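Local structure of ancylostoma secreted protein 2 (Necator americanus, 4NUK) at residues C84-S89 and M170-C175; A121-L126 and G147-M152. The protein is a secreted hookworm protein of the CAP (cysteine-rich secretory protein) family that binds metal ions such as zinc, copper and nickel. All blocks are in the same frame, centred on the assembly; numbering follows the deposited sequence.

How the interactions relate
From the N terminus, the chain leaves helix 71-81, enters the loop that holds 84-89, adds strand 98-104 at the edge of the sheet and runs along helix 111-123, whose last residues belong to 121-126. Interaction 2 closes the shorter loop, bringing 147-152 back against 121-126 after 20 intervening residues. Interaction 1 closes the longer one when strand 171-178 returns against 84-89, so the smaller loop lies wholly within the larger. One contact ties the loop after helix 71-81 to the sheet, the other joins two helical segments. They meet at the nickel ion, shared by His88 and His148, and where Trp122 packs against Val173 and Cys175.

Interaction 1 of 2, residues C84-S89 and M170-C175; sequences CVFKHS and MCYVVC. With NI (nickel (II) ion), chain B.
The hydroxyl of Tyr172 faces the loop backbone of 84-89. Lys87 N reaches Tyr172 OH in a long, weak but nearly straight hydrogen bond (3.4 Å, 164° at the hydrogen), while the stronger partner of this hydroxyl is Asn80 OD1 on helix 71-81. Asn80 also donates through ND2 to Lys87 O, so one amide ties both the tyrosine and the loop. Val85 O comes within 3.1 Å of Tyr172 OH and within 3.3 Å of Tyr172 CZ. With CG opposite its own backbone N (chi1 -177°), the tyrosine side chain extends from the strand toward the loop, and Val174 CG2 covers part of one face of its ring. Phe86, the centre of an inverse gamma turn, sets its ring obliquely to that of Tyr172, planes at 55°, with Phe86 CD1 3.7 Å from Tyr172 CE1. Met170 stretches an extended chain alongside the start of the loop: its CE lies 3.7 Å from Cys84 C, and its SD 4.3 Å from Phe86 CB. Cys84, the first non-helical residue after a helix, is tied by a disulfide to Cys167. Farther on, His88 NE2 coordinates the nickel ion at 2.3 Å. His88 ND1 is hydrogen-bonded to Glu99 OE1. A largely apolar seat with one weak bond across it thus carries the loop that presents a metal ligand, while Asn80, and Glu99 at His88, add polar partners from outside the two segments.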
loop_
_atom_site.group_PDB
_atom_site.type_symbol
_atom_site.label_atom_id
_atom_site.label_comp_id
_atom_site.label_asym_id
_atom_site.label_seq_id
_atom_site.Cartn_x
_atom_site.Cartn_y
_atom_site.Cartn_z
ATOM N N CYS A 84 20.039 -0.477 2.848
ATOM C CA CYS A 84 20.095 -1.917 3.078
ATOM C C CYS A 84 20.055 -2.290 4.567
ATOM O O CYS A 84 20.830 -3.121 5.031
ATOM C CB CYS A 84 21.332 -2.525 2.382
ATOM S SG CYS A 84 21.173 -2.633 0.567
ATOM N N VAL A 85 19.159 -1.652 5.307
ATOM C CA VAL A 85 18.879 -2.043 6.676
ATOM C C VAL A 85 17.373 -2.188 6.864
ATOM O O VAL A 85 16.610 -1.279 6.524
ATOM C CB VAL A 85 19.435 -1.030 7.677
ATOM C CG1 VAL A 85 18.640 -1.083 8.960
ATOM C CG2 VAL A 85 20.885 -1.327 7.950
ATOM N N PHE A 86 16.934 -3.329 7.389
ATOM C CA PHE A 86 15.494 -3.581 7.502
ATOM C C PHE A 86 14.898 -2.735 8.622
ATOM O O PHE A 86 14.787 -3.177 9.759
ATOM C CB PHE A 86 15.185 -5.073 7.693
ATOM C CG PHE A 86 13.731 -5.421 7.517
ATOM C CD1 PHE A 86 13.210 -5.669 6.264
ATOM C CD2 PHE A 86 12.883 -5.495 8.602
ATOM C CE1 PHE A 86 11.856 -5.990 6.098
ATOM C CE2 PHE A 86 11.533 -5.822 8.438
ATOM C CZ PHE A 86 11.028 -6.077 7.185
ATOM N N LYS A 87 14.525 -1.503 8.291
ATOM C CA LYS A 87 14.076 -0.561 9.305
ATOM C C LYS A 87 13.140 0.468 8.692
ATOM O O LYS A 87 13.389 0.968 7.596
ATOM C CB LYS A 87 15.289 0.138 9.923
ATOM C CG LYS A 87 14.952 1.125 11.013
ATOM C CD LYS A 87 16.221 1.613 11.732
ATOM C CE LYS A 87 15.964 2.894 12.543
ATOM N NZ LYS A 87 14.968 2.740 13.657
ATOM N N HIS A 88 12.056 0.785 9.387
ATOM C CA HIS A 88 11.233 1.893 8.942
ATOM C C HIS A 88 12.070 3.166 9.010
ATOM O O HIS A 88 12.838 3.346 9.948
ATOM C CB HIS A 88 9.974 2.017 9.789
ATOM C CG HIS A 88 8.853 1.152 9.308
ATOM N ND1 HIS A 88 8.239 1.346 8.089
ATOM C CD2 HIS A 88 8.256 0.074 9.866
ATOM C CE1 HIS A 88 7.307 0.427 7.916
ATOM N NE2 HIS A 88 7.300 -0.359 8.978
ATOM N N SER A 89 11.964 4.024 7.995
ATOM C CA SER A 89 12.695 5.290 8.014
ATOM C C SER A 89 12.088 6.202 9.077
ATOM O O SER A 89 10.951 5.977 9.502
ATOM C CB SER A 89 12.644 5.955 6.644
ATOM O OG SER A 89 11.303 6.159 6.229
ATOM N N MET A 170 19.537 -9.734 1.700
ATOM C CA MET A 170 18.091 -9.699 1.497
ATOM C C MET A 170 17.758 -8.947 0.239
ATOM O O MET A 170 18.533 -8.121 -0.217
ATOM C CB MET A 170 17.387 -8.981 2.658
ATOM C CG MET A 170 17.642 -7.476 2.683
ATOM S SD MET A 170 16.803 -6.605 4.009
ATOM C CE MET A 170 17.785 -5.131 4.132
ATOM N N CYS A 171 16.593 -9.238 -0.320
ATOM C CA CYS A 171 16.002 -8.355 -1.305
ATOM C C CYS A 171 15.063 -7.426 -0.526
ATOM O O CYS A 171 14.112 -7.884 0.102
ATOM C CB CYS A 171 15.251 -9.148 -2.353
ATOM S SG CYS A 171 14.450 -8.112 -3.581
ATOM N N TYR A 172 15.360 -6.129 -0.552
ATOM C CA TYR A 172 14.731 -5.181 0.346
ATOM C C TYR A 172 13.806 -4.253 -0.423
ATOM O O TYR A 172 14.228 -3.527 -1.330
ATOM C CB TYR A 172 15.798 -4.410 1.136
ATOM C CG TYR A 172 15.281 -3.432 2.176
ATOM C CD1 TYR A 172 14.239 -3.767 3.038
ATOM C CD2 TYR A 172 15.870 -2.182 2.321
ATOM C CE1 TYR A 172 13.787 -2.865 3.994
ATOM C CE2 TYR A 172 15.430 -1.276 3.267
ATOM C CZ TYR A 172 14.384 -1.617 4.097
ATOM O OH TYR A 172 13.959 -0.695 5.027
ATOM N N VAL A 173 12.533 -4.295 -0.040
ATOM C CA VAL A 173 11.461 -3.578 -0.716
ATOM C C VAL A 173 10.874 -2.510 0.203
ATOM O O VAL A 173 10.449 -2.796 1.316
ATOM C CB VAL A 173 10.324 -4.563 -1.109
ATOM C CG1 VAL A 173 9.166 -3.838 -1.788
ATOM C CG2 VAL A 173 10.858 -5.699 -1.996
ATOM N N VAL A 174 10.834 -1.277 -0.271
ATOM C CA VAL A 174 10.206 -0.207 0.474
ATOM C C VAL A 174 9.166 0.492 -0.404
ATOM O O VAL A 174 9.451 0.815 -1.549
ATOM C CB VAL A 174 11.259 0.829 0.905
ATOM C CG1 VAL A 174 10.595 2.026 1.601
ATOM C CG2 VAL A 174 12.320 0.194 1.806
ATOM N N CYS A 175 7.964 0.715 0.118
ATOM C CA CYS A 175 6.986 1.582 -0.542
ATOM C C CYS A 175 6.623 2.727 0.393
ATOM O O CYS A 175 6.397 2.512 1.589
ATOM C CB CYS A 175 5.712 0.821 -0.928
ATOM S SG CYS A 175 5.861 -0.328 -2.314
HETATM NI NI NI B . 5.431 -1.372 9.785
#

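Interaction 2 of 2, residues A121-L126 and G147-M152; sequences AWFGEL and GHYTQM. With NI (nickel (II) ion), chain B.
The Tyr149 ring carries Leu126 CB over the centre of one face, 3.6 Å from the ring centroid in a CH-pi contact, and has Phe123 at its edge. The tyrosine turns that edge toward the face of Phe123 in an offset edge-to-face pair, planes at 62°, the two side chains lying side by side and pointing the same way. Leu126 CD2 reaches on to Tyr149 OH (3.3 Å). Trp122 has Met152 SD near the plane of its ring system at the edge, the sulfur 3.4 Å from Trp122 CB, whereas the His148 ring meets it obliquely, with Trp122 CD1 3.5 Å from His148 ND1. Trp122 NE1 donates to Ile101 O of strand 98-104, which pins the indole to the sheet. The helices pack beside the central sheet of the CAP alpha-beta-alpha sandwich, and from there His148 NE2 binds the nickel ion at 2.5 Å, with His88 as the other protein ligand. Glu125, its chain extended beyond CG, brings its carboxylate to the backbone N-H groups of His148 and Tyr149. Its OE1 accepts both bonds: His148 N comes to the syn lone pair at 2.9 Å, and Tyr149 N approaches from above the carboxylate plane at 3.0 Å, in a straighter bond (160°). Glu125 OE2 lies 3.2 Å from His148 ND1, with carboxylate and ring planes 28° apart.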
loop_
_atom_site.group_PDB
_atom_site.type_symbol
_atom_site.label_atom_id
_atom_site.label_comp_id
_atom_site.label_asym_id
_atom_site.label_seq_id
_atom_site.Cartn_x
_atom_site.Cartn_y
_atom_site.Cartn_z
ATOM N N ALA A 121 1.992 -9.857 0.675
ATOM C CA ALA A 121 2.289 -10.018 2.084
ATOM C C ALA A 121 1.708 -8.883 2.926
ATOM O O ALA A 121 1.249 -9.124 4.030
ATOM C CB ALA A 121 3.786 -10.137 2.292
ATOM N N TRP A 122 1.727 -7.653 2.407
ATOM C CA TRP A 122 1.151 -6.518 3.130
ATOM C C TRP A 122 -0.361 -6.645 3.164
ATOM O O TRP A 122 -0.991 -6.532 4.214
ATOM C CB TRP A 122 1.547 -5.172 2.496
ATOM C CG TRP A 122 3.013 -4.877 2.555
ATOM C CD1 TRP A 122 3.881 -5.256 3.530
ATOM C CD2 TRP A 122 3.788 -4.163 1.585
ATOM N NE1 TRP A 122 5.140 -4.822 3.236
ATOM C CE2 TRP A 122 5.113 -4.140 2.049
ATOM C CE3 TRP A 122 3.483 -3.514 0.381
ATOM C CZ2 TRP A 122 6.138 -3.502 1.353
ATOM C CZ3 TRP A 122 4.500 -2.894 -0.316
ATOM C CH2 TRP A 122 5.812 -2.888 0.172
ATOM N N PHE A 123 -0.949 -6.883 2.004
ATOM C CA PHE A 123 -2.390 -7.050 1.940
ATOM C C PHE A 123 -2.824 -8.228 2.816
ATOM O O PHE A 123 -3.837 -8.160 3.508
ATOM C CB PHE A 123 -2.847 -7.256 0.492
ATOM C CG PHE A 123 -4.334 -7.212 0.327
ATOM C CD1 PHE A 123 -5.011 -6.003 0.383
ATOM C CD2 PHE A 123 -5.062 -8.377 0.146
ATOM C CE1 PHE A 123 -6.378 -5.954 0.245
ATOM C CE2 PHE A 123 -6.437 -8.331 0.022
ATOM C CZ PHE A 123 -7.098 -7.120 0.069
ATOM N N GLY A 124 -2.034 -9.295 2.798
ATOM C CA GLY A 124 -2.356 -10.500 3.535
ATOM C C GLY A 124 -2.650 -10.282 5.001
ATOM O O GLY A 124 -3.188 -11.160 5.653
ATOM N N GLU A 125 -2.304 -9.121 5.537
ATOM C CA GLU A 125 -2.553 -8.881 6.956
ATOM C C GLU A 125 -4.047 -8.908 7.307
ATOM O O GLU A 125 -4.429 -9.273 8.414
ATOM C CB GLU A 125 -1.906 -7.572 7.410
ATOM C CG GLU A 125 -0.415 -7.692 7.664
ATOM C CD GLU A 125 0.291 -6.353 7.752
ATOM O OE1 GLU A 125 -0.381 -5.293 7.768
ATOM O OE2 GLU A 125 1.540 -6.362 7.774
ATOM N N LEU A 126 -4.882 -8.533 6.349
ATOM C CA LEU A 126 -6.324 -8.494 6.557
ATOM C C LEU A 126 -6.934 -9.875 6.723
ATOM O O LEU A 126 -7.792 -10.066 7.584
ATOM C CB LEU A 126 -7.018 -7.786 5.394
ATOM C CG LEU A 126 -8.542 -7.868 5.349
ATOM C CD1 LEU A 126 -9.154 -7.146 6.523
ATOM C CD2 LEU A 126 -9.036 -7.276 4.049
ATOM N N GLY A 147 -0.947 -2.791 10.004
ATOM C CA GLY A 147 -0.658 -1.451 9.530
ATOM C C GLY A 147 -0.144 -1.375 8.104
ATOM O O GLY A 147 -0.064 -0.298 7.502
ATOM N N HIS A 148 0.226 -2.515 7.551
ATOM C CA HIS A 148 0.695 -2.509 6.179
ATOM C C HIS A 148 -0.489 -2.642 5.259
ATOM O O HIS A 148 -0.540 -2.017 4.204
ATOM C CB HIS A 148 1.711 -3.619 5.958
ATOM C CG HIS A 148 2.999 -3.395 6.691
ATOM N ND1 HIS A 148 3.910 -4.400 6.931
ATOM C CD2 HIS A 148 3.527 -2.274 7.234
ATOM C CE1 HIS A 148 4.938 -3.911 7.597
ATOM N NE2 HIS A 148 4.730 -2.623 7.794
ATOM N N TYR A 149 -1.447 -3.463 5.670
ATOM C CA TYR A 149 -2.716 -3.544 4.967
ATOM C C TYR A 149 -3.448 -2.205 5.010
ATOM O O TYR A 149 -3.896 -1.712 3.979
ATOM C CB TYR A 149 -3.608 -4.643 5.559
ATOM C CG TYR A 149 -5.066 -4.473 5.199
ATOM C CD1 TYR A 149 -5.544 -4.854 3.952
ATOM C CD2 TYR A 149 -5.955 -3.906 6.098
ATOM C CE1 TYR A 149 -6.865 -4.683 3.610
ATOM C CE2 TYR A 149 -7.288 -3.732 5.776
ATOM C CZ TYR A 149 -7.740 -4.120 4.529
ATOM O OH TYR A 149 -9.067 -3.951 4.210
ATOM N N THR A 150 -3.578 -1.618 6.200
ATOM C CA THR A 150 -4.359 -0.388 6.337
ATOM C C THR A 150 -3.776 0.734 5.473
ATOM O O THR A 150 -4.513 1.529 4.920
ATOM C CB THR A 150 -4.514 0.074 7.800
ATOM O OG1 THR A 150 -3.228 0.319 8.364
ATOM C CG2 THR A 150 -5.239 -0.996 8.643
ATOM N N GLN A 151 -2.460 0.782 5.343
ATOM C CA GLN A 151 -1.843 1.783 4.496
ATOM C C GLN A 151 -2.090 1.474 3.019
ATOM O O GLN A 151 -2.202 2.382 2.192
ATOM C CB GLN A 151 -0.345 1.921 4.801
ATOM C CG GLN A 151 0.403 2.928 3.920
ATOM C CD GLN A 151 -0.152 4.357 3.980
ATOM O OE1 GLN A 151 -1.035 4.724 3.203
ATOM N NE2 GLN A 151 0.393 5.176 4.881
ATOM N N MET A 152 -2.200 0.198 2.673
ATOM C CA MET A 152 -2.436 -0.137 1.272
ATOM C C MET A 152 -3.788 0.376 0.794
ATOM O O MET A 152 -3.913 0.848 -0.340
ATOM C CB MET A 152 -2.315 -1.626 1.028
ATOM C CG MET A 152 -0.886 -2.110 0.943
ATOM S SD MET A 152 -0.828 -3.844 0.446
ATOM C CE MET A 152 -1.330 -3.747 -1.266
HETATM NI NI NI B . 5.431 -1.372 9.785
#